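Local coordinates for putative surface anchored protein (Clostridium perfringens B, PDB 4NI6), which probably serves as one repeat of the Ig-like shaft of a bacterial surface adhesin, in which autocatalytically formed internal ester cross-links stabilise the domains, at residues Val7-Val12 against Asp29-Lys34; Glu46-Thr51 against Val73-Asn78; Gly52-Val57 against Tyr98-Asn103. One frame throughout, in Å; residues are numbered along the deposited sequence.

Interaction 1 of 3, residues Val7-Val12 against Asp29-Lys34; sequences VAADGV and DGVDVK
The carboxylates of Asp10 and Asp32 lie with their planes about 85° apart, one side chain crossing the other at about a right angle. The backbone N of Asp32 meets Asp10 OD1 from above the Asp10 carboxylate plane, 42° out of it, in a hydrogen bond whose 2.6 Å is unusually short and doubtful in exact length, because that carboxylate is not ideally shaped. The same oxygen lies roughly 3.7 Å from Asp32 OD2; this approach of like charges, equally uncertain, is probably offset in part by the N-H donated to Asp10 and the bond that Asp32 OD1 accepts from Asn89. Asp10 CG stands beside its own backbone N (chi1 -65°), which directs the carboxylate across to the partner strand.

Asp10 is gripped at its backbone as well, its N donating to Asp32 O at 2.9 Å. A water accepts from Gly11 N and donates to that same Asp32 O, tying the tip of the hairpin to the strand. Asp10 and Gly11 are the central residues of a type I' turn from Ala9 to Val12; both have positive phi, which glycine adopts easily and aspartate tolerates.

Beyond the turn, Ala8 and Lys34 form an antiparallel hydrogen-bonded pair, with Ala8 N to Lys34 O at 2.9 Å and Lys34 N to Ala8 O at 3.0 Å. Small and branched apolar residues fill the side that Ala9 shares with Val33: Ala9 CB meets Val31 CG1 at 3.9 Å, and Val7 CG2 meets Val33 CG1 at 3.8 Å.

Strands 3-9 and 31-39 are thus neighbours in a four-stranded antiparallel sheet, with 12-13 beyond the first and 81-90 beyond the second. Ala9 and Val31 also pack on Val22 of strand 20-22, while Ala9 and Val33 reach Leu137 of strand 121-139.

Interaction 2 of 3, residues Glu46-Thr51 against Val73-Asn78; sequences EKYNLT and VTAVEN
The shortest polar bond here runs from Tyr48 N to Val73 O, 2.8 Å long and nearly straight at 172°. Val73 O is also approached by the CA-H of Lys47, and Val73 N returns a bond to Tyr48 O at 2.9 Å, so Tyr48 and Val73 form an antiparallel hydrogen-bonded pair. Two residues further along, Ala75 N donates to Glu46 O at 2.9 Å, keeping segment 73-78 aligned just past the end of its strand.

Val73 is the central apolar side chain. Its CG2 sits between the backbone N and the carbonyl carbon, from where it touches both Tyr48 CB and Leu50 CB, each at 3.9 Å. A branched residue suits this place because its other methyl, CG1, can lie along Leu50 as well. On the same face, the Tyr48 ring leads away from Leu50 towards Ala75, where CE1 meets the small CB at 4.0 Å. Its hydroxyl is held by Gln123 and by the backbone N of Val43, which fixes the far end of a largely buried ring.

On the opposite side of the sheet, the aliphatic part of Lys47 passes Thr74, with CG 3.6 Å from OG1, before its amine leads away; a long charged residue fits this exposed surface. Joining strand 47-57 to strand 63-74, these residues form the open end of a long beta hairpin in an Ig-like domain.

Interaction 3 of 3, residues Gly52-Val57 against Tyr98-Asn103; sequences GKLMHV and YVVFEN
Leu54 and Val100 belong to adjacent antiparallel strands of an Ig-like beta-sandwich. Four backbone bonds satisfy both N-H and C=O of each hydrogen-bonded pair: Lys53 with Phe101 (N to O 2.9 Å, returned from Phe101 N to Lys53 O at 2.8 Å) and Met55 with Val99 (Met55 N to Val99 O and Val99 N to Met55 O, both 2.8 Å). The intervening Leu54 turns its backbone to strand 63-74 instead, bonding with Val66 and Ala67.

Polar side-chain ends find partners outside these strands. Lys53 NZ makes a salt bridge with Glu65 and a hydrogen bond with Thr68, His56 NE2 bonds Glu96, and Tyr98 OH bonds the backbone N of Gln93. The His56 and Tyr98 rings are near parallel but slid apart, so they barely overlap. Gly52 suits its place because Glu102 OE2 lies just 3.2 Å from its CA; Glu102 OE1 approaches Asp35 OD2.

Toward the other sheet, Leu54 CD1 reaches Tyr98 CB and Val100 CG2. On the reverse side Val57 CG2 and Val99 CG1 are tightly packed at 3.5 Å. Met55 CG, beside its backbone N (chi1 -54°), lies over the Phe101 ring, 4.0 Å from its centroid; SD adds an oblique Met-aromatic contact.

Overall arrangement
Interactions 2 and 3 share strand 47-57: interaction 2 pairs its first half with strand 63-74, and interaction 3 its second half with strand 97-106, their centres 20 Å apart. They join where Thr51 N lies 2.9 Å from Asn103 O, a probable hydrogen bond, and where Leu50 CD1 packs on Glu102 OE2. Interaction 1 belongs to the other sheet. Its centre is 13 Å from that of interaction 3, and the two sheets meet between them through Val7 CG2 and Val100 CG2, 3.7 Å apart, with Val33 near Leu54. Interactions 1 and 2 do not touch, their nearest atoms being about 10 Å apart; interaction 3 touches both, interaction 2 within its own sheet and interaction 1 across the core.

Interaction 1 of 3, residues Val7-Val12 against Asp29-Lys34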
ATOM      1  N   VAL A   7      -4.406   4.803   2.181  1.00  9.04           N
ATOM      2  CA  VAL A   7      -4.944   4.800   0.828  1.00  8.88           C
ATOM      3  C   VAL A   7      -5.735   6.064   0.546  1.00  8.32           C
ATOM      4  O   VAL A   7      -6.301   6.661   1.442  1.00 10.26           O
ATOM      5  CB  VAL A   7      -5.819   3.539   0.595  1.00  9.14           C
ATOM      6  CG1 VAL A   7      -7.126   3.585   1.385  1.00 10.36           C
ATOM      7  CG2 VAL A   7      -6.076   3.286  -0.880  1.00 10.67           C
ATOM      8  N   ALA A   8      -5.753   6.466  -0.723  1.00  9.04           N
ATOM      9  CA  ALA A   8      -6.660   7.517  -1.191  1.00 10.33           C
ATOM     10  C   ALA A   8      -7.391   6.971  -2.395  1.00 10.34           C
ATOM     11  O   ALA A   8      -6.784   6.445  -3.343  1.00 11.27           O
ATOM     12  CB  ALA A   8      -5.891   8.763  -1.577  1.00 12.02           C
ATOM     13  N   ALA A   9      -8.714   7.116  -2.370  1.00 10.05           N
ATOM     14  CA  ALA A   9      -9.576   6.640  -3.444  1.00 10.85           C
ATOM     15  C   ALA A   9     -10.292   7.857  -4.027  1.00 12.50           C
ATOM     16  O   ALA A   9     -11.054   8.542  -3.326  1.00 13.59           O
ATOM     17  CB  ALA A   9     -10.581   5.664  -2.867  1.00 13.13           C
ATOM     18  N   ASP A  10      -9.888   8.257  -5.227  1.00 14.91           N
ATOM     19  CA  ASP A  10     -10.348   9.532  -5.785  1.00 17.60           C
ATOM     20  C   ASP A  10     -10.074  10.694  -4.797  1.00 15.64           C
ATOM     21  O   ASP A  10     -10.822  11.650  -4.718  1.00 18.28           O
ATOM     22  CB  ASP A  10     -11.815   9.436  -6.228  1.00 22.72           C
ATOM     23  CG  ASP A  10     -11.985   8.401  -7.450  1.00 63.48           C
ATOM     24  OD1 ASP A  10     -10.904   8.115  -8.358  1.00105.42           O
ATOM     25  OD2 ASP A  10     -13.284   8.127  -7.632  1.00 47.26           O
ATOM     26  N   GLY A  11      -8.930  10.649  -4.122  1.00 16.92           N
ATOM     27  CA  GLY A  11      -8.528  11.759  -3.265  1.00 16.69           C
ATOM     28  C   GLY A  11      -9.028  11.652  -1.833  1.00 16.13           C
ATOM     29  O   GLY A  11      -8.549  12.388  -0.953  1.00 16.72           O
ATOM     30  N   VAL A  12      -9.945  10.706  -1.596  1.00 12.67           N
ATOM     31  CA  VAL A  12     -10.562  10.499  -0.273  1.00 12.39           C
ATOM     32  C   VAL A  12      -9.697   9.515   0.529  1.00 10.65           C
ATOM     33  O   VAL A  12      -9.493   8.402   0.088  1.00  9.89           O
ATOM     34  CB  VAL A  12     -11.974   9.914  -0.424  1.00 14.31           C
ATOM     35  CG1 VAL A  12     -12.549   9.658   0.955  1.00 15.16           C
ATOM     36  CG2 VAL A  12     -12.856  10.871  -1.237  1.00 19.40           C
ATOM     37  N   ASP A  29     -16.695   5.507 -13.576  0.70 24.75           N
ATOM     38  CA  ASP A  29     -15.514   5.570 -14.445  0.70 27.62           C
ATOM     39  C   ASP A  29     -14.263   4.864 -13.888  0.70 26.10           C
ATOM     40  O   ASP A  29     -13.143   5.108 -14.359  0.70 32.77           O
ATOM     41  CB  ASP A  29     -15.165   7.045 -14.687  0.70 36.60           C
ATOM     42  CG  ASP A  29     -15.032   7.840 -13.363  0.70 44.13           C
ATOM     43  OD1 ASP A  29     -15.495   7.267 -12.268  0.70 47.39           O
ATOM     44  OD2 ASP A  29     -14.535   9.083 -13.437  0.70 60.86           O
ATOM     45  N   GLY A  30     -14.446   4.026 -12.871  1.00 21.88           N
ATOM     46  CA  GLY A  30     -13.321   3.495 -12.099  1.00 19.63           C
ATOM     47  C   GLY A  30     -12.982   4.417 -10.947  1.00 26.73           C
ATOM     48  O   GLY A  30     -13.554   5.496 -10.791  1.00 57.69           O
ATOM     49  N   VAL A  31     -11.923   4.041 -10.241  1.00 20.06           N
ATOM     50  CA  VAL A  31     -11.488   4.699  -9.000  1.00 20.32           C
ATOM     51  C   VAL A  31      -9.971   4.861  -9.105  1.00 17.62           C
ATOM     52  O   VAL A  31      -9.267   3.886  -9.357  1.00 15.28           O
ATOM     53  CB  VAL A  31     -11.853   3.819  -7.779  1.00 20.26           C
ATOM     54  CG1 VAL A  31     -11.426   4.485  -6.480  1.00 21.85           C
ATOM     55  CG2 VAL A  31     -13.356   3.508  -7.766  1.00 24.17           C
ATOM     56  N   ASP A  32      -9.479   6.098  -9.000  1.00 18.31           N
ATOM     57  CA  ASP A  32      -8.028   6.330  -8.896  1.00 15.61           C
ATOM     58  C   ASP A  32      -7.531   5.976  -7.507  1.00 11.20           C
ATOM     59  O   ASP A  32      -8.033   6.504  -6.521  1.00 13.54           O
ATOM     60  CB  ASP A  32      -7.693   7.784  -9.229  1.00 21.30           C
ATOM     61  CG  ASP A  32      -8.195   8.201 -10.599  1.00 27.58           C
ATOM     62  OD1 ASP A  32      -8.429   7.325 -11.464  1.00 36.31           O
ATOM     63  OD2 ASP A  32      -8.380   9.416 -10.800  1.00 43.19           O
ATOM     64  N   VAL A  33      -6.601   5.033  -7.422  1.00 10.16           N
ATOM     65  CA  VAL A  33      -6.186   4.533  -6.113  1.00  9.59           C
ATOM     66  C   VAL A  33      -4.705   4.826  -5.930  1.00  9.23           C
ATOM     67  O   VAL A  33      -3.885   4.439  -6.756  1.00 10.37           O
ATOM     68  CB  VAL A  33      -6.405   3.016  -5.987  1.00 10.36           C
ATOM     69  CG1 VAL A  33      -5.965   2.503  -4.608  1.00 12.03           C
ATOM     70  CG2 VAL A  33      -7.867   2.676  -6.228  1.00 11.71           C
ATOM     71  N   LYS A  34      -4.407   5.599  -4.899  1.00  8.41           N
ATOM     72  CA  LYS A  34      -3.034   5.957  -4.561  1.00  8.89           C
ATOM     73  C   LYS A  34      -2.789   5.551  -3.114  1.00  8.94           C
ATOM     74  O   LYS A  34      -3.720   5.245  -2.355  1.00 11.61           O
ATOM     75  CB  LYS A  34      -2.819   7.473  -4.690  1.00 13.96           C
ATOM     76  CG  LYS A  34      -2.914   8.016  -6.098  1.00 16.94           C
ATOM     77  CD  LYS A  34      -2.722   9.522  -6.106  1.00 29.37           C
ATOM     78  CE  LYS A  34      -3.411  10.156  -7.304  1.00 43.34           C
ATOM     79  NZ  LYS A  34      -2.718  11.395  -7.751  1.00 65.83           N
TER
HETATM   80  O   HOH W   1      -6.726   8.968  -5.070  1.00 16.03           O

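Interaction 2 of 3, residues Glu46-Thr51 against Val73-Asn78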
ATOM      1  N   GLU A  46      19.585   4.497   1.051  1.00 10.10           N
ATOM      2  CA  GLU A  46      19.539   3.211   0.386  1.00  9.47           C
ATOM      3  C   GLU A  46      18.279   3.073  -0.489  1.00  9.49           C
ATOM      4  O   GLU A  46      17.176   3.525  -0.093  1.00  9.69           O
ATOM      5  CB  GLU A  46      19.574   2.056   1.411  1.00 10.24           C
ATOM      6  CG  GLU A  46      20.935   1.856   2.048  1.00 10.65           C
ATOM      7  CD  GLU A  46      21.988   1.381   1.079  1.00 11.83           C
ATOM      8  OE1 GLU A  46      21.746   0.637   0.117  1.00 11.93           O
ATOM      9  OE2 GLU A  46      23.134   1.512   1.494  1.00 20.68           O
ATOM     10  N   LYS A  47      18.422   2.373  -1.605  1.00  9.10           N
ATOM     11  CA  LYS A  47      17.287   2.084  -2.503  0.50  9.86           C
ATOM     12  C   LYS A  47      16.546   0.833  -2.059  1.00  9.68           C
ATOM     13  O   LYS A  47      17.169  -0.155  -1.582  1.00  9.58           O
ATOM     14  CB  LYS A  47      17.793   1.865  -3.927  0.50 11.25           C
ATOM     15  CG  LYS A  47      18.352   3.111  -4.584  0.50 11.24           C
ATOM     16  CD  LYS A  47      18.557   2.983  -6.086  0.50 19.19           C
ATOM     17  CE  LYS A  47      19.560   1.894  -6.442  0.50 26.64           C
ATOM     18  NZ  LYS A  47      20.017   1.980  -7.860  0.50 32.27           N
ATOM     19  N   TYR A  48      15.224   0.870  -2.262  1.00  9.29           N
ATOM     20  CA  TYR A  48      14.305  -0.238  -1.958  1.00  8.64           C
ATOM     21  C   TYR A  48      13.396  -0.488  -3.146  1.00  9.16           C
ATOM     22  O   TYR A  48      13.062   0.455  -3.860  1.00 10.28           O
ATOM     23  CB  TYR A  48      13.426   0.078  -0.735  1.00  9.80           C
ATOM     24  CG  TYR A  48      14.205   0.148   0.563  1.00  9.79           C
ATOM     25  CD1 TYR A  48      14.988   1.270   0.876  1.00  9.59           C
ATOM     26  CD2 TYR A  48      14.095  -0.862   1.497  1.00  9.59           C
ATOM     27  CE1 TYR A  48      15.758   1.312   2.042  1.00  9.35           C
ATOM     28  CE2 TYR A  48      14.865  -0.844   2.650  1.00 10.29           C
ATOM     29  CZ  TYR A  48      15.656   0.266   2.927  1.00 10.06           C
ATOM     30  OH  TYR A  48      16.480   0.304   4.051  1.00 12.13           O
ATOM     31  N   ASN A  49      13.103  -1.758  -3.390  1.00  9.42           N
ATOM     32  CA  ASN A  49      12.033  -2.131  -4.298  1.00  9.76           C
ATOM     33  C   ASN A  49      10.729  -2.082  -3.492  1.00 10.42           C
ATOM     34  O   ASN A  49      10.541  -2.869  -2.565  1.00 11.65           O
ATOM     35  CB  ASN A  49      12.231  -3.586  -4.752  1.00 11.19           C
ATOM     36  CG  ASN A  49      13.683  -3.955  -5.145  1.00 14.00           C
ATOM     37  OD1 ASN A  49      14.239  -4.982  -4.689  1.00 20.15           O
ATOM     38  ND2 ASN A  49      14.249  -3.223  -6.073  1.00 12.46           N
ATOM     39  N   LEU A  50       9.796  -1.204  -3.887  1.00  9.62           N
ATOM     40  CA  LEU A  50       8.502  -1.072  -3.201  1.00  8.97           C
ATOM     41  C   LEU A  50       7.433  -1.732  -4.053  1.00  9.09           C
ATOM     42  O   LEU A  50       7.187  -1.281  -5.182  1.00  9.78           O
ATOM     43  CB  LEU A  50       8.185   0.400  -2.975  1.00 10.09           C
ATOM     44  CG  LEU A  50       6.834   0.642  -2.275  1.00  9.60           C
ATOM     45  CD1 LEU A  50       6.834   0.116  -0.851  1.00 10.52           C
ATOM     46  CD2 LEU A  50       6.432   2.108  -2.304  1.00 11.62           C
ATOM     47  N   THR A  51       6.870  -2.807  -3.545  1.00  9.21           N
ATOM     48  CA  THR A  51       5.725  -3.451  -4.232  1.00  8.83           C
ATOM     49  C   THR A  51       4.447  -3.194  -3.471  1.00  8.26           C
ATOM     50  O   THR A  51       4.310  -3.528  -2.308  1.00  9.30           O
ATOM     51  CB  THR A  51       5.927  -4.970  -4.336  1.00 10.16           C
ATOM     52  OG1 THR A  51       7.093  -5.237  -5.118  1.00 10.75           O
ATOM     53  CG2 THR A  51       4.694  -5.649  -5.000  1.00 11.46           C
ATOM     54  N   VAL A  73      12.345   3.055  -4.922  1.00  9.77           N
ATOM     55  CA  VAL A  73      12.270   4.218  -4.049  1.00 10.08           C
ATOM     56  C   VAL A  73      13.578   4.289  -3.239  1.00  9.28           C
ATOM     57  O   VAL A  73      14.305   3.315  -3.174  1.00 11.44           O
ATOM     58  CB  VAL A  73      11.027   4.143  -3.100  1.00  9.51           C
ATOM     59  CG1 VAL A  73       9.705   4.186  -3.892  1.00 11.65           C
ATOM     60  CG2 VAL A  73      11.092   2.890  -2.224  1.00 11.47           C
ATOM     61  N   THR A  74      13.828   5.420  -2.615  1.00  9.20           N
ATOM     62  CA  THR A  74      15.044   5.562  -1.821  1.00  9.65           C
ATOM     63  C   THR A  74      14.645   6.144  -0.482  1.00 10.76           C
ATOM     64  O   THR A  74      13.923   7.164  -0.421  1.00 10.00           O
ATOM     65  CB  THR A  74      16.081   6.463  -2.542  1.00 10.70           C
ATOM     66  OG1 THR A  74      16.293   5.983  -3.869  1.00 12.77           O
ATOM     67  CG2 THR A  74      17.430   6.484  -1.800  1.00 10.13           C
ATOM     68  N   ALA A  75      15.248   5.614   0.593  1.00  9.70           N
ATOM     69  CA  ALA A  75      15.036   6.180   1.911  1.00 10.58           C
ATOM     70  C   ALA A  75      15.865   7.459   2.023  1.00  9.33           C
ATOM     71  O   ALA A  75      17.052   7.486   1.603  1.00 10.76           O
ATOM     72  CB  ALA A  75      15.400   5.191   3.024  1.00 11.37           C
ATOM     73  N   VAL A  76      15.328   8.464   2.688  1.00 10.66           N
ATOM     74  CA  VAL A  76      16.031   9.727   2.851  1.00 11.95           C
ATOM     75  C   VAL A  76      16.704   9.773   4.244  1.00 13.06           C
ATOM     76  O   VAL A  76      17.039   8.722   4.795  1.00 13.79           O
ATOM     77  CB  VAL A  76      15.133  10.938   2.561  1.00 10.01           C
ATOM     78  CG1 VAL A  76      14.637  10.890   1.125  1.00 13.67           C
ATOM     79  CG2 VAL A  76      13.984  11.012   3.545  1.00 12.96           C
ATOM     80  N   GLU A  77      16.850  10.974   4.817  1.00 17.91           N
ATOM     81  CA  GLU A  77      17.618  11.213   6.043  1.00 17.86           C
ATOM     82  C   GLU A  77      17.111  10.381   7.217  1.00 19.41           C
ATOM     83  O   GLU A  77      15.885  10.268   7.436  1.00 21.56           O
ATOM     84  CB  GLU A  77      17.578  12.702   6.412  1.00 22.37           C
ATOM     85  CG  GLU A  77      18.261  13.634   5.420  1.00 24.96           C
ATOM     86  CD  GLU A  77      17.300  14.241   4.419  1.00 27.68           C
ATOM     87  OE1 GLU A  77      16.204  13.680   4.264  1.00 20.61           O
ATOM     88  OE2 GLU A  77      17.602  15.325   3.865  1.00 43.54           O
ATOM     89  N   ASN A  78      18.049   9.758   7.923  1.00 19.84           N
ATOM     90  CA  ASN A  78      17.739   8.955   9.099  1.00 22.27           C
ATOM     91  C   ASN A  78      16.829   7.773   8.788  1.00 18.75           C
ATOM     92  O   ASN A  78      16.363   7.104   9.702  1.00 25.06           O
ATOM     93  CB  ASN A  78      17.121   9.821  10.201  1.00 30.18           C
TER

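Interaction 3 of 3, residues Gly52-Val57 against Tyr98-Asn103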
ATOM      1  N   GLY A  52       3.489  -2.570  -4.158  1.00  8.77           N
ATOM      2  CA  GLY A  52       2.143  -2.382  -3.619  1.00  9.26           C
ATOM      3  C   GLY A  52       1.152  -3.255  -4.337  1.00  8.75           C
ATOM      4  O   GLY A  52       1.291  -3.508  -5.522  1.00  9.81           O
ATOM      5  N   LYS A  53       0.257  -3.829  -3.552  1.00  8.68           N
ATOM      6  CA  LYS A  53      -0.808  -4.671  -4.088  1.00  9.49           C
ATOM      7  C   LYS A  53      -2.148  -4.171  -3.609  1.00 10.02           C
ATOM      8  O   LYS A  53      -2.334  -3.802  -2.448  1.00 12.00           O
ATOM      9  CB  LYS A  53      -0.618  -6.107  -3.652  1.00 10.63           C
ATOM     10  CG  LYS A  53       0.623  -6.745  -4.265  1.00 12.25           C
ATOM     11  CD  LYS A  53       0.838  -8.154  -3.765  1.00 14.67           C
ATOM     12  CE  LYS A  53       2.099  -8.744  -4.383  1.00 16.12           C
ATOM     13  NZ  LYS A  53       1.963  -8.749  -5.874  1.00 20.53           N
ATOM     14  N   LEU A  54      -3.120  -4.156  -4.527  1.00  9.28           N
ATOM     15  CA  LEU A  54      -4.503  -3.843  -4.189  1.00  9.82           C
ATOM     16  C   LEU A  54      -5.254  -5.173  -4.156  1.00  8.51           C
ATOM     17  O   LEU A  54      -5.312  -5.872  -5.165  1.00 10.00           O
ATOM     18  CB  LEU A  54      -5.118  -2.912  -5.243  1.00 10.10           C
ATOM     19  CG  LEU A  54      -6.523  -2.400  -4.969  1.00 10.50           C
ATOM     20  CD1 LEU A  54      -6.576  -1.605  -3.676  1.00 10.00           C
ATOM     21  CD2 LEU A  54      -7.011  -1.563  -6.143  1.00 13.56           C
ATOM     22  N   MET A  55      -5.771  -5.529  -2.987  1.00  9.19           N
ATOM     23  CA  MET A  55      -6.395  -6.840  -2.760  1.00  9.72           C
ATOM     24  C   MET A  55      -7.898  -6.675  -2.532  1.00  9.46           C
ATOM     25  O   MET A  55      -8.310  -5.856  -1.719  1.00 11.15           O
ATOM     26  CB  MET A  55      -5.805  -7.452  -1.496  1.00 10.57           C
ATOM     27  CG  MET A  55      -4.273  -7.540  -1.489  1.00 10.75           C
ATOM     28  SD  MET A  55      -3.539  -8.505  -2.845  1.00 12.21           S
ATOM     29  CE  MET A  55      -4.084 -10.120  -2.343  1.00 15.56           C
ATOM     30  N   HIS A  56      -8.689  -7.456  -3.250  1.00 10.68           N
ATOM     31  CA  HIS A  56     -10.119  -7.578  -3.000  1.00 11.42           C
ATOM     32  C   HIS A  56     -10.322  -8.454  -1.794  1.00 11.87           C
ATOM     33  O   HIS A  56      -9.822  -9.584  -1.730  1.00 13.86           O
ATOM     34  CB  HIS A  56     -10.756  -8.156  -4.257  1.00 13.10           C
ATOM     35  CG  HIS A  56     -12.228  -8.390  -4.164  1.00 13.96           C
ATOM     36  ND1 HIS A  56     -12.841  -9.270  -4.974  1.00 32.02           N
ATOM     37  CD2 HIS A  56     -13.213  -7.863  -3.341  1.00 14.13           C
ATOM     38  CE1 HIS A  56     -14.170  -9.246  -4.753  1.00 32.07           C
ATOM     39  NE2 HIS A  56     -14.408  -8.412  -3.741  1.00 19.28           N
ATOM     40  N   VAL A  57     -10.957  -7.892  -0.770  1.00 12.21           N
ATOM     41  CA  VAL A  57     -11.236  -8.597   0.491  1.00 13.70           C
ATOM     42  C   VAL A  57     -12.629  -9.194   0.456  1.00 16.85           C
ATOM     43  O   VAL A  57     -13.619  -8.457   0.463  1.00 22.53           O
ATOM     44  CB  VAL A  57     -11.181  -7.644   1.702  1.00 16.93           C
ATOM     45  CG1 VAL A  57     -11.364  -8.412   3.004  1.00 20.32           C
ATOM     46  CG2 VAL A  57      -9.893  -6.848   1.696  1.00 18.25           C
ATOM     47  N   TYR A  98     -11.650  -3.271  -0.719  1.00 10.18           N
ATOM     48  CA  TYR A  98     -10.279  -3.480  -1.196  1.00 10.23           C
ATOM     49  C   TYR A  98      -9.298  -2.912  -0.201  1.00  9.29           C
ATOM     50  O   TYR A  98      -9.534  -1.897   0.396  1.00 11.50           O
ATOM     51  CB  TYR A  98     -10.045  -2.788  -2.544  1.00 10.65           C
ATOM     52  CG  TYR A  98     -11.025  -3.257  -3.620  1.00 10.69           C
ATOM     53  CD1 TYR A  98     -12.316  -2.685  -3.751  1.00 11.68           C
ATOM     54  CD2 TYR A  98     -10.700  -4.286  -4.461  1.00 11.93           C
ATOM     55  CE1 TYR A  98     -13.263  -3.190  -4.656  1.00 15.77           C
ATOM     56  CE2 TYR A  98     -11.630  -4.804  -5.350  1.00 16.30           C
ATOM     57  CZ  TYR A  98     -12.887  -4.228  -5.463  1.00 15.24           C
ATOM     58  OH  TYR A  98     -13.769  -4.685  -6.404  1.00 17.60           O
ATOM     59  N   VAL A  99      -8.132  -3.562  -0.076  1.00  9.38           N
ATOM     60  CA  VAL A  99      -7.072  -3.115   0.839  1.00  9.52           C
ATOM     61  C   VAL A  99      -5.721  -3.103   0.136  1.00  8.43           C
ATOM     62  O   VAL A  99      -5.439  -3.945  -0.692  1.00  9.50           O
ATOM     63  CB  VAL A  99      -7.069  -3.990   2.118  1.00  9.08           C
ATOM     64  CG1 VAL A  99      -6.725  -5.450   1.822  1.00 12.24           C
ATOM     65  CG2 VAL A  99      -6.149  -3.436   3.208  1.00 10.95           C
ATOM     66  N   VAL A 100      -4.927  -2.105   0.508  1.00  8.73           N
ATOM     67  CA  VAL A 100      -3.563  -1.980  -0.026  1.00  8.73           C
ATOM     68  C   VAL A 100      -2.531  -2.604   0.895  1.00  8.31           C
ATOM     69  O   VAL A 100      -2.576  -2.369   2.104  1.00  9.49           O
ATOM     70  CB  VAL A 100      -3.186  -0.519  -0.266  1.00  9.70           C
ATOM     71  CG1 VAL A 100      -1.755  -0.391  -0.794  1.00 10.21           C
ATOM     72  CG2 VAL A 100      -4.159   0.150  -1.236  1.00 11.85           C
ATOM     73  N   PHE A 101      -1.730  -3.490   0.304  1.00  8.57           N
ATOM     74  CA  PHE A 101      -0.546  -4.066   0.947  1.00  9.12           C
ATOM     75  C   PHE A 101       0.706  -3.368   0.387  1.00  8.63           C
ATOM     76  O   PHE A 101       0.763  -3.029  -0.798  1.00  9.76           O
ATOM     77  CB  PHE A 101      -0.469  -5.523   0.578  1.00  9.61           C
ATOM     78  CG  PHE A 101      -1.408  -6.437   1.319  1.00  9.99           C
ATOM     79  CD1 PHE A 101      -2.372  -5.969   2.202  1.00  9.99           C
ATOM     80  CD2 PHE A 101      -1.326  -7.809   1.093  1.00 11.23           C
ATOM     81  CE1 PHE A 101      -3.232  -6.840   2.854  1.00 11.27           C
ATOM     82  CE2 PHE A 101      -2.176  -8.693   1.752  1.00 12.83           C
ATOM     83  CZ  PHE A 101      -3.137  -8.208   2.623  1.00 12.67           C
ATOM     84  N   GLU A 102       1.759  -3.233   1.221  1.00  9.41           N
ATOM     85  CA  GLU A 102       3.050  -2.670   0.775  1.00  9.69           C
ATOM     86  C   GLU A 102       4.203  -3.497   1.335  1.00 10.14           C
ATOM     87  O   GLU A 102       4.122  -3.980   2.462  1.00 11.37           O
ATOM     88  CB  GLU A 102       3.214  -1.250   1.294  1.00  9.74           C
ATOM     89  CG  GLU A 102       2.258  -0.231   0.712  1.00  9.16           C
ATOM     90  CD  GLU A 102       2.518   0.180  -0.738  1.00  9.34           C
ATOM     91  OE1 GLU A 102       1.707   0.996  -1.274  1.00 10.31           O
ATOM     92  OE2 GLU A 102       3.399  -0.378  -1.406  1.00  9.44           O
ATOM     93  N   ASN A 103       5.189  -3.730   0.484  1.00  9.15           N
ATOM     94  CA  ASN A 103       6.387  -4.477   0.845  1.00 10.08           C
ATOM     95  C   ASN A 103       7.585  -3.723   0.287  1.00 10.30           C
ATOM     96  O   ASN A 103       7.724  -3.543  -0.921  1.00 11.79           O
ATOM     97  CB  ASN A 103       6.294  -5.826   0.207  1.00 12.26           C
ATOM     98  CG  ASN A 103       7.408  -6.749   0.634  1.00 18.49           C
ATOM     99  OD1 ASN A 103       7.233  -7.591   1.508  1.00 30.18           O
ATOM    100  ND2 ASN A 103       8.576  -6.569   0.039  1.00 24.58           N
TER